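Local atomic coordinates of mRNA export protein (Chaetomium thermophilum, PDB entry 4WPM), a protein that probably helps carry mRNA from the nucleus to the cytoplasm as a member of the NXF family, this chain being its RNA recognition motif domain. Residues K19-K31 and I62-A76. Numbering follows the deposited sequence.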
ATOM      1  N   LYS A  19     -14.552 -10.850  14.262  1.00 59.38           N
ATOM      2  CA  LYS A  19     -13.889  -9.659  13.744  1.00 60.08           C
ATOM      3  C   LYS A  19     -13.129  -9.960  12.457  1.00 53.78           C
ATOM      4  O   LYS A  19     -12.682 -11.086  12.234  1.00 55.37           O
ATOM      5  CB  LYS A  19     -12.935  -9.084  14.792  1.00 67.68           C
ATOM      6  CG  LYS A  19     -13.630  -8.448  15.985  1.00 75.61           C
ATOM      7  CD  LYS A  19     -14.089  -7.031  15.673  1.00 82.49           C
ATOM      8  CE  LYS A  19     -14.538  -6.300  16.928  1.00 87.84           C
ATOM      9  NZ  LYS A  19     -14.797  -4.855  16.670  1.00 90.68           N
ATOM     10  N   THR A  20     -12.992  -8.941  11.612  1.00 46.68           N
ATOM     11  CA  THR A  20     -12.317  -9.075  10.328  1.00 39.46           C
ATOM     12  C   THR A  20     -11.459  -7.843  10.058  1.00 28.42           C
ATOM     13  O   THR A  20     -11.781  -6.746  10.517  1.00 24.48           O
ATOM     14  CB  THR A  20     -13.333  -9.262   9.182  1.00 42.56           C
ATOM     15  OG1 THR A  20     -14.220 -10.343   9.492  1.00 44.62           O
ATOM     16  CG2 THR A  20     -12.627  -9.551   7.865  1.00 43.49           C
ATOM     17  N   VAL A  21     -10.375  -8.026   9.309  1.00 23.54           N
ATOM     18  CA  VAL A  21      -9.484  -6.926   8.956  1.00 22.07           C
ATOM     19  C   VAL A  21      -9.696  -6.519   7.501  1.00 19.18           C
ATOM     20  O   VAL A  21      -9.703  -7.367   6.606  1.00 15.80           O
ATOM     21  CB  VAL A  21      -8.004  -7.306   9.177  1.00 23.75           C
ATOM     22  CG1 VAL A  21      -7.086  -6.151   8.789  1.00 23.20           C
ATOM     23  CG2 VAL A  21      -7.770  -7.704  10.626  1.00 25.05           C
ATOM     24  N   ILE A  22      -9.869  -5.220   7.278  1.00 20.94           N
ATOM     25  CA  ILE A  22     -10.036  -4.672   5.936  1.00 16.57           C
ATOM     26  C   ILE A  22      -8.890  -3.728   5.594  1.00 16.69           C
ATOM     27  O   ILE A  22      -8.515  -2.876   6.401  1.00 17.90           O
ATOM     28  CB  ILE A  22     -11.377  -3.917   5.796  1.00 14.36           C
ATOM     29  CG1 ILE A  22     -12.557  -4.843   6.101  1.00 16.89           C
ATOM     30  CG2 ILE A  22     -11.514  -3.303   4.403  1.00 12.02           C
ATOM     31  CD1 ILE A  22     -12.716  -6.004   5.132  1.00 21.50           C
ATOM     32  N   LYS A  23      -8.342  -3.888   4.392  1.00 16.72           N
ATOM     33  CA  LYS A  23      -7.310  -2.993   3.877  1.00 18.95           C
ATOM     34  C   LYS A  23      -7.877  -2.124   2.760  1.00 15.01           C
ATOM     35  O   LYS A  23      -8.508  -2.629   1.830  1.00 11.65           O
ATOM     36  CB  LYS A  23      -6.113  -3.797   3.368  1.00 25.54           C
ATOM     37  CG  LYS A  23      -5.359  -4.539   4.463  1.00 31.64           C
ATOM     38  CD  LYS A  23      -4.134  -5.285   3.932  1.00 34.19           C
ATOM     39  CE  LYS A  23      -3.112  -4.367   3.277  1.00 35.12           C
ATOM     40  NZ  LYS A  23      -1.920  -5.128   2.808  1.00 35.55           N
ATOM     41  N   ILE A  24      -7.643  -0.818   2.861  1.00 17.50           N
ATOM     42  CA  ILE A  24      -8.125   0.140   1.870  1.00 13.99           C
ATOM     43  C   ILE A  24      -6.965   0.892   1.229  1.00 14.22           C
ATOM     44  O   ILE A  24      -6.107   1.437   1.925  1.00 14.61           O
ATOM     45  CB  ILE A  24      -9.099   1.157   2.497  1.00 15.33           C
ATOM     46  CG1 ILE A  24     -10.271   0.435   3.168  1.00 17.07           C
ATOM     47  CG2 ILE A  24      -9.608   2.138   1.443  1.00 13.72           C
ATOM     48  CD1 ILE A  24     -11.141   1.334   4.021  1.00 19.42           C
ATOM     49  N   LEU A  25      -6.956   0.920  -0.100  1.00 15.14           N
ATOM     50  CA  LEU A  25      -5.913   1.590  -0.868  1.00 14.49           C
ATOM     51  C   LEU A  25      -6.510   2.696  -1.731  1.00 16.98           C
ATOM     52  O   LEU A  25      -7.603   2.537  -2.274  1.00 17.40           O
ATOM     53  CB  LEU A  25      -5.173   0.579  -1.745  1.00 13.21           C
ATOM     54  CG  LEU A  25      -3.888   1.036  -2.437  1.00 12.29           C
ATOM     55  CD1 LEU A  25      -2.837   1.493  -1.435  1.00 13.21           C
ATOM     56  CD2 LEU A  25      -3.353  -0.089  -3.308  1.00 12.18           C
ATOM     57  N   GLY A  26      -5.792   3.810  -1.853  1.00 19.06           N
ATOM     58  CA  GLY A  26      -6.194   4.893  -2.736  1.00 23.47           C
ATOM     59  C   GLY A  26      -6.488   6.210  -2.039  1.00 29.62           C
ATOM     60  O   GLY A  26      -6.783   7.208  -2.697  1.00 44.76           O
ATOM     61  N   LEU A  27      -6.411   6.223  -0.711  1.00 22.17           N
ATOM     62  CA  LEU A  27      -6.676   7.443   0.047  1.00 18.15           C
ATOM     63  C   LEU A  27      -5.582   8.478  -0.199  1.00 18.40           C
ATOM     64  O   LEU A  27      -5.846   9.678  -0.218  1.00 13.11           O
ATOM     65  CB  LEU A  27      -6.785   7.143   1.544  1.00 14.93           C
ATOM     66  CG  LEU A  27      -7.135   8.339   2.436  1.00 15.04           C
ATOM     67  CD1 LEU A  27      -8.513   8.892   2.099  1.00 13.01           C
ATOM     68  CD2 LEU A  27      -7.058   7.961   3.906  1.00 16.20           C
ATOM     69  N   LYS A  28      -4.356   8.000  -0.386  1.00 26.04           N
ATOM     70  CA  LYS A  28      -3.211   8.875  -0.611  1.00 33.75           C
ATOM     71  C   LYS A  28      -3.352   9.640  -1.923  1.00 29.41           C
ATOM     72  O   LYS A  28      -2.900  10.780  -2.039  1.00 29.50           O
ATOM     73  CB  LYS A  28      -1.919   8.056  -0.623  1.00 46.75           C
ATOM     74  CG  LYS A  28      -0.653   8.874  -0.437  1.00 57.99           C
ATOM     75  CD  LYS A  28       0.577   8.051  -0.780  1.00 63.46           C
ATOM     76  CE  LYS A  28       1.853   8.700  -0.272  1.00 66.50           C
ATOM     77  NZ  LYS A  28       3.064   7.957  -0.719  1.00 67.44           N
ATOM     78  N   ASN A  29      -3.980   9.005  -2.906  1.00 23.74           N
ATOM     79  CA  ASN A  29      -4.183   9.616  -4.214  1.00 19.50           C
ATOM     80  C   ASN A  29      -5.367  10.579  -4.225  1.00 17.24           C
ATOM     81  O   ASN A  29      -5.573  11.310  -5.193  1.00 17.53           O
ATOM     82  CB  ASN A  29      -4.393   8.533  -5.274  1.00 20.46           C
ATOM     83  CG  ASN A  29      -3.341   7.444  -5.212  1.00 25.33           C
ATOM     84  OD1 ASN A  29      -3.663   6.257  -5.158  1.00 31.89           O
ATOM     85  ND2 ASN A  29      -2.074   7.843  -5.220  1.00 24.57           N
ATOM     86  N   SER A  30      -6.141  10.574  -3.144  1.00 14.94           N
ATOM     87  CA  SER A  30      -7.368  11.357  -3.078  1.00 16.94           C
ATOM     88  C   SER A  30      -7.113  12.782  -2.596  1.00 23.70           C
ATOM     89  O   SER A  30      -6.024  13.105  -2.121  1.00 22.86           O
ATOM     90  CB  SER A  30      -8.375  10.670  -2.157  1.00 15.27           C
ATOM     91  OG  SER A  30      -8.236  11.121  -0.821  1.00 16.55           O
ATOM     92  N   LYS A  31      -8.130  13.628  -2.724  1.00 21.13           N
ATOM     93  CA  LYS A  31      -8.046  15.012  -2.274  1.00 20.10           C
ATOM     94  C   LYS A  31      -8.055  15.108  -0.752  1.00 16.36           C
ATOM     95  O   LYS A  31      -7.564  16.080  -0.178  1.00 15.22           O
ATOM     96  CB  LYS A  31      -9.199  15.830  -2.856  1.00 24.57           C
ATOM     97  CG  LYS A  31      -8.947  16.320  -4.271  1.00 25.48           C
ATOM     98  CD  LYS A  31     -10.184  16.176  -5.137  1.00 25.07           C
ATOM     99  CE  LYS A  31     -10.004  16.854  -6.484  1.00 19.74           C
ATOM    100  NZ  LYS A  31     -11.204  17.645  -6.873  1.00 17.25           N
ATOM    101  N   ILE A  62      -4.061   4.677   9.660  1.00 17.05           N
ATOM    102  CA  ILE A  62      -3.354   4.872   8.397  1.00 15.65           C
ATOM    103  C   ILE A  62      -1.916   4.390   8.557  1.00 15.42           C
ATOM    104  O   ILE A  62      -1.148   4.957   9.336  1.00 14.69           O
ATOM    105  CB  ILE A  62      -3.353   6.349   7.940  1.00 12.96           C
ATOM    106  CG1 ILE A  62      -4.765   6.794   7.555  1.00 16.12           C
ATOM    107  CG2 ILE A  62      -2.427   6.537   6.738  1.00  6.78           C
ATOM    108  CD1 ILE A  62      -4.908   8.291   7.317  1.00 18.12           C
ATOM    109  N   ASP A  63      -1.564   3.339   7.821  1.00 17.30           N
ATOM    110  CA  ASP A  63      -0.197   2.832   7.798  1.00 19.83           C
ATOM    111  C   ASP A  63       0.289   2.701   6.360  1.00 20.72           C
ATOM    112  O   ASP A  63      -0.239   1.901   5.587  1.00 19.81           O
ATOM    113  CB  ASP A  63      -0.110   1.481   8.510  1.00 24.38           C
ATOM    114  CG  ASP A  63       1.321   1.025   8.719  1.00 30.13           C
ATOM    115  OD1 ASP A  63       1.927   1.417   9.738  1.00 32.76           O
ATOM    116  OD2 ASP A  63       1.838   0.274   7.866  1.00 32.33           O
ATOM    117  N   GLY A  64       1.301   3.487   6.008  1.00 22.51           N
ATOM    118  CA  GLY A  64       1.771   3.543   4.638  1.00 23.76           C
ATOM    119  C   GLY A  64       0.706   4.145   3.745  1.00 23.79           C
ATOM    120  O   GLY A  64       0.111   5.170   4.082  1.00 22.92           O
ATOM    121  N   ASP A  65       0.462   3.504   2.606  1.00 23.21           N
ATOM    122  CA  ASP A  65      -0.562   3.960   1.673  1.00 24.34           C
ATOM    123  C   ASP A  65      -1.918   3.344   2.009  1.00 19.77           C
ATOM    124  O   ASP A  65      -2.927   3.672   1.383  1.00 21.05           O
ATOM    125  CB  ASP A  65      -0.178   3.611   0.234  1.00 31.76           C
ATOM    126  CG  ASP A  65       1.149   4.212  -0.179  1.00 39.23           C
ATOM    127  OD1 ASP A  65       1.636   5.126   0.522  1.00 41.26           O
ATOM    128  OD2 ASP A  65       1.700   3.780  -1.212  1.00 42.56           O
ATOM    129  N   TYR A  66      -1.937   2.458   3.002  1.00 16.24           N
ATOM    130  CA  TYR A  66      -3.142   1.705   3.331  1.00 18.99           C
ATOM    131  C   TYR A  66      -3.902   2.282   4.518  1.00 16.25           C
ATOM    132  O   TYR A  66      -3.316   2.899   5.410  1.00 14.96           O
ATOM    133  CB  TYR A  66      -2.788   0.248   3.638  1.00 14.02           C
ATOM    134  CG  TYR A  66      -2.442  -0.582   2.426  1.00 11.04           C
ATOM    135  CD1 TYR A  66      -3.440  -1.096   1.609  1.00  9.47           C
ATOM    136  CD2 TYR A  66      -1.122  -0.861   2.102  1.00  8.60           C
ATOM    137  CE1 TYR A  66      -3.132  -1.860   0.501  1.00 10.53           C
ATOM    138  CE2 TYR A  66      -0.804  -1.624   0.995  1.00  9.52           C
ATOM    139  CZ  TYR A  66      -1.814  -2.121   0.198  1.00 12.77           C
ATOM    140  OH  TYR A  66      -1.505  -2.882  -0.905  1.00 16.05           O
ATOM    141  N   VAL A  67      -5.214   2.071   4.509  1.00 14.61           N
ATOM    142  CA  VAL A  67      -6.055   2.297   5.675  1.00 11.45           C
ATOM    143  C   VAL A  67      -6.546   0.949   6.186  1.00 11.14           C
ATOM    144  O   VAL A  67      -7.116   0.161   5.429  1.00  8.66           O
ATOM    145  CB  VAL A  67      -7.260   3.207   5.356  1.00 11.54           C
ATOM    146  CG1 VAL A  67      -8.202   3.307   6.556  1.00 13.76           C
ATOM    147  CG2 VAL A  67      -6.792   4.586   4.930  1.00  8.77           C
ATOM    148  N   TRP A  68      -6.323   0.689   7.470  1.00 14.45           N
ATOM    149  CA  TRP A  68      -6.703  -0.579   8.081  1.00 16.26           C
ATOM    150  C   TRP A  68      -7.959  -0.384   8.918  1.00 19.05           C
ATOM    151  O   TRP A  68      -8.067   0.596   9.649  1.00 19.40           O
ATOM    152  CB  TRP A  68      -5.570  -1.126   8.952  1.00 15.77           C
ATOM    153  CG  TRP A  68      -4.299  -1.395   8.204  1.00 14.90           C
ATOM    154  CD1 TRP A  68      -3.423  -0.472   7.709  1.00 15.82           C
ATOM    155  CD2 TRP A  68      -3.753  -2.679   7.876  1.00 12.42           C
ATOM    156  NE1 TRP A  68      -2.372  -1.101   7.089  1.00 12.67           N
ATOM    157  CE2 TRP A  68      -2.550  -2.456   7.178  1.00 12.10           C
ATOM    158  CE3 TRP A  68      -4.169  -3.995   8.103  1.00 11.56           C
ATOM    159  CZ2 TRP A  68      -1.758  -3.501   6.704  1.00 12.04           C
ATOM    160  CZ3 TRP A  68      -3.380  -5.030   7.631  1.00 11.21           C
ATOM    161  CH2 TRP A  68      -2.189  -4.777   6.941  1.00 11.18           C
ATOM    162  N   LEU A  69      -8.907  -1.309   8.793  1.00 22.49           N
ATOM    163  CA  LEU A  69     -10.138  -1.264   9.577  1.00 24.53           C
ATOM    164  C   LEU A  69     -10.441  -2.629  10.177  1.00 24.56           C
ATOM    165  O   LEU A  69     -10.328  -3.654   9.505  1.00 22.21           O
ATOM    166  CB  LEU A  69     -11.317  -0.802   8.719  1.00 21.43           C
ATOM    167  CG  LEU A  69     -11.213   0.599   8.118  1.00 22.57           C
ATOM    168  CD1 LEU A  69     -12.371   0.849   7.169  1.00 27.85           C
ATOM    169  CD2 LEU A  69     -11.181   1.646   9.215  1.00 20.04           C
ATOM    170  N   LYS A  70     -10.826  -2.626  11.451  1.00 26.55           N
ATOM    171  CA  LYS A  70     -11.244  -3.839  12.137  1.00 30.63           C
ATOM    172  C   LYS A  70     -12.762  -3.821  12.317  1.00 29.61           C
ATOM    173  O   LYS A  70     -13.300  -2.951  13.003  1.00 29.67           O
ATOM    174  CB  LYS A  70     -10.524  -3.947  13.483  1.00 37.53           C
ATOM    175  CG  LYS A  70     -10.191  -5.364  13.912  1.00 45.76           C
ATOM    176  CD  LYS A  70      -9.245  -5.356  15.103  1.00 55.16           C
ATOM    177  CE  LYS A  70      -8.725  -6.749  15.421  1.00 63.37           C
ATOM    178  NZ  LYS A  70      -8.222  -6.852  16.819  1.00 69.86           N
ATOM    179  N   VAL A  71     -13.443  -4.780  11.693  1.00 30.16           N
ATOM    180  CA  VAL A  71     -14.905  -4.804  11.664  1.00 31.17           C
ATOM    181  C   VAL A  71     -15.445  -6.229  11.764  1.00 35.21           C
ATOM    182  O   VAL A  71     -14.712  -7.191  11.536  1.00 31.03           O
ATOM    183  CB  VAL A  71     -15.450  -4.154  10.371  1.00 31.33           C
ATOM    184  CG1 VAL A  71     -15.014  -2.699  10.276  1.00 31.33           C
ATOM    185  CG2 VAL A  71     -14.992  -4.933   9.140  1.00 29.74           C
ATOM    186  N   ASN A  72     -16.725  -6.363  12.101  1.00 46.30           N
ATOM    187  CA  ASN A  72     -17.362  -7.676  12.124  1.00 58.70           C
ATOM    188  C   ASN A  72     -17.600  -8.173  10.701  1.00 67.56           C
ATOM    189  O   ASN A  72     -17.384  -7.438   9.737  1.00 72.62           O
ATOM    190  CB  ASN A  72     -18.672  -7.635  12.912  1.00 62.71           C
ATOM    191  CG  ASN A  72     -19.671  -6.648  12.343  1.00 66.59           C
ATOM    192  OD1 ASN A  72     -20.319  -6.916  11.331  1.00 67.48           O
ATOM    193  ND2 ASN A  72     -19.807  -5.502  13.001  1.00 68.13           N
ATOM    194  N   LYS A  73     -18.046  -9.418  10.571  1.00 72.48           N
ATOM    195  CA  LYS A  73     -18.094 -10.071   9.265  1.00 79.58           C
ATOM    196  C   LYS A  73     -19.150  -9.480   8.325  1.00 88.64           C
ATOM    197  O   LYS A  73     -18.874  -9.249   7.148  1.00 86.71           O
ATOM    198  CB  LYS A  73     -18.342 -11.570   9.431  1.00 78.98           C
ATOM    199  CG  LYS A  73     -18.108 -12.354   8.150  1.00 78.68           C
ATOM    200  CD  LYS A  73     -18.954 -13.606   8.068  1.00 79.42           C
ATOM    201  CE  LYS A  73     -18.515 -14.664   9.071  1.00 79.97           C
ATOM    202  NZ  LYS A  73     -19.505 -14.825  10.167  1.00 78.95           N
ATOM    203  N   ASP A  74     -20.355  -9.243   8.837  1.00100.79           N
ATOM    204  CA  ASP A  74     -21.430  -8.694   8.014  1.00102.72           C
ATOM    205  C   ASP A  74     -21.065  -7.304   7.514  1.00 95.11           C
ATOM    206  O   ASP A  74     -21.354  -6.943   6.374  1.00100.15           O
ATOM    207  CB  ASP A  74     -22.747  -8.637   8.791  1.00111.12           C
ATOM    208  CG  ASP A  74     -23.891  -8.091   7.956  1.00117.40           C
ATOM    209  OD1 ASP A  74     -24.380  -8.815   7.064  1.00119.50           O
ATOM    210  OD2 ASP A  74     -24.304  -6.936   8.193  1.00119.78           O
ATOM    211  N   ASP A  75     -20.424  -6.531   8.383  1.00 81.46           N
ATOM    212  CA  ASP A  75     -19.960  -5.197   8.035  1.00 68.91           C
ATOM    213  C   ASP A  75     -18.956  -5.236   6.890  1.00 55.75           C
ATOM    214  O   ASP A  75     -18.920  -4.336   6.050  1.00 53.46           O
ATOM    215  CB  ASP A  75     -19.325  -4.528   9.253  1.00 70.34           C
ATOM    216  CG  ASP A  75     -20.347  -4.082  10.280  1.00 72.68           C
ATOM    217  OD1 ASP A  75     -21.555  -4.062   9.962  1.00 73.97           O
ATOM    218  OD2 ASP A  75     -19.935  -3.739  11.408  1.00 73.19           O
ATOM    219  N   ALA A  76     -18.136  -6.281   6.869  1.00 46.45           N
ATOM    220  CA  ALA A  76     -17.098  -6.422   5.858  1.00 37.72           C
ATOM    221  C   ALA A  76     -17.690  -6.539   4.456  1.00 34.96           C
ATOM    222  O   ALA A  76     -17.134  -6.005   3.499  1.00 35.27           O
ATOM    223  CB  ALA A  76     -16.230  -7.631   6.164  1.00 33.96           C
TER
HETATM  224  O   HOH W   1      -3.431   5.035  -0.941  1.00  9.07           O
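Lys23, its CG anti to the carbonyl carbon (chi1 -66°) and its chain bent at chi3 (60°), runs between the aromatic rings of Tyr66 and Trp68, both on the adjacent strand 66-71. Its CG lies 3.9 Å from the centroid of the Trp68 six-membered ring, over the face; past the bend, CE sits over the centre of the Tyr66 ring, 3.7 Å from its centroid. NZ remains over that face in a cation-pi contact, 4.1 Å from the same centroid. Leu25 CD1 meets the other face of Tyr66, offset toward the rim, so the ring is sandwiched. An alanine in place of Tyr66 takes away the ring; the ammonium of Lys23 is then likely to sit less firmly, and a gap would probably open beside Leu25 CD1.

Beneath these side chains, strands 20-25 and 66-71 run antiparallel at 157°, joined by paired backbone bonds; Ile22 N to Leu69 O, at 2.8 Å, is nearly straight. On the reverse face Ile24 CD1 packs 3.4 Å from Leu69 CD1. Beyond the strand ends, a water accepts from Gly26 N and donates to Asp65 O (2.7 Å). Lys28 NZ and Asp65 OD1 form a weak salt bridge at 3.4 Å; NZ also bonds to the backbone O of Glu96 of the second subunit, and Asp65 OD2 accepts from its backbone N.

These are the central strands of an RNA recognition motif: strand 90-97 borders 20-25, strand 59-63 borders 66-71, and helix 40-51 packs against Ile24, Val67 and Leu69.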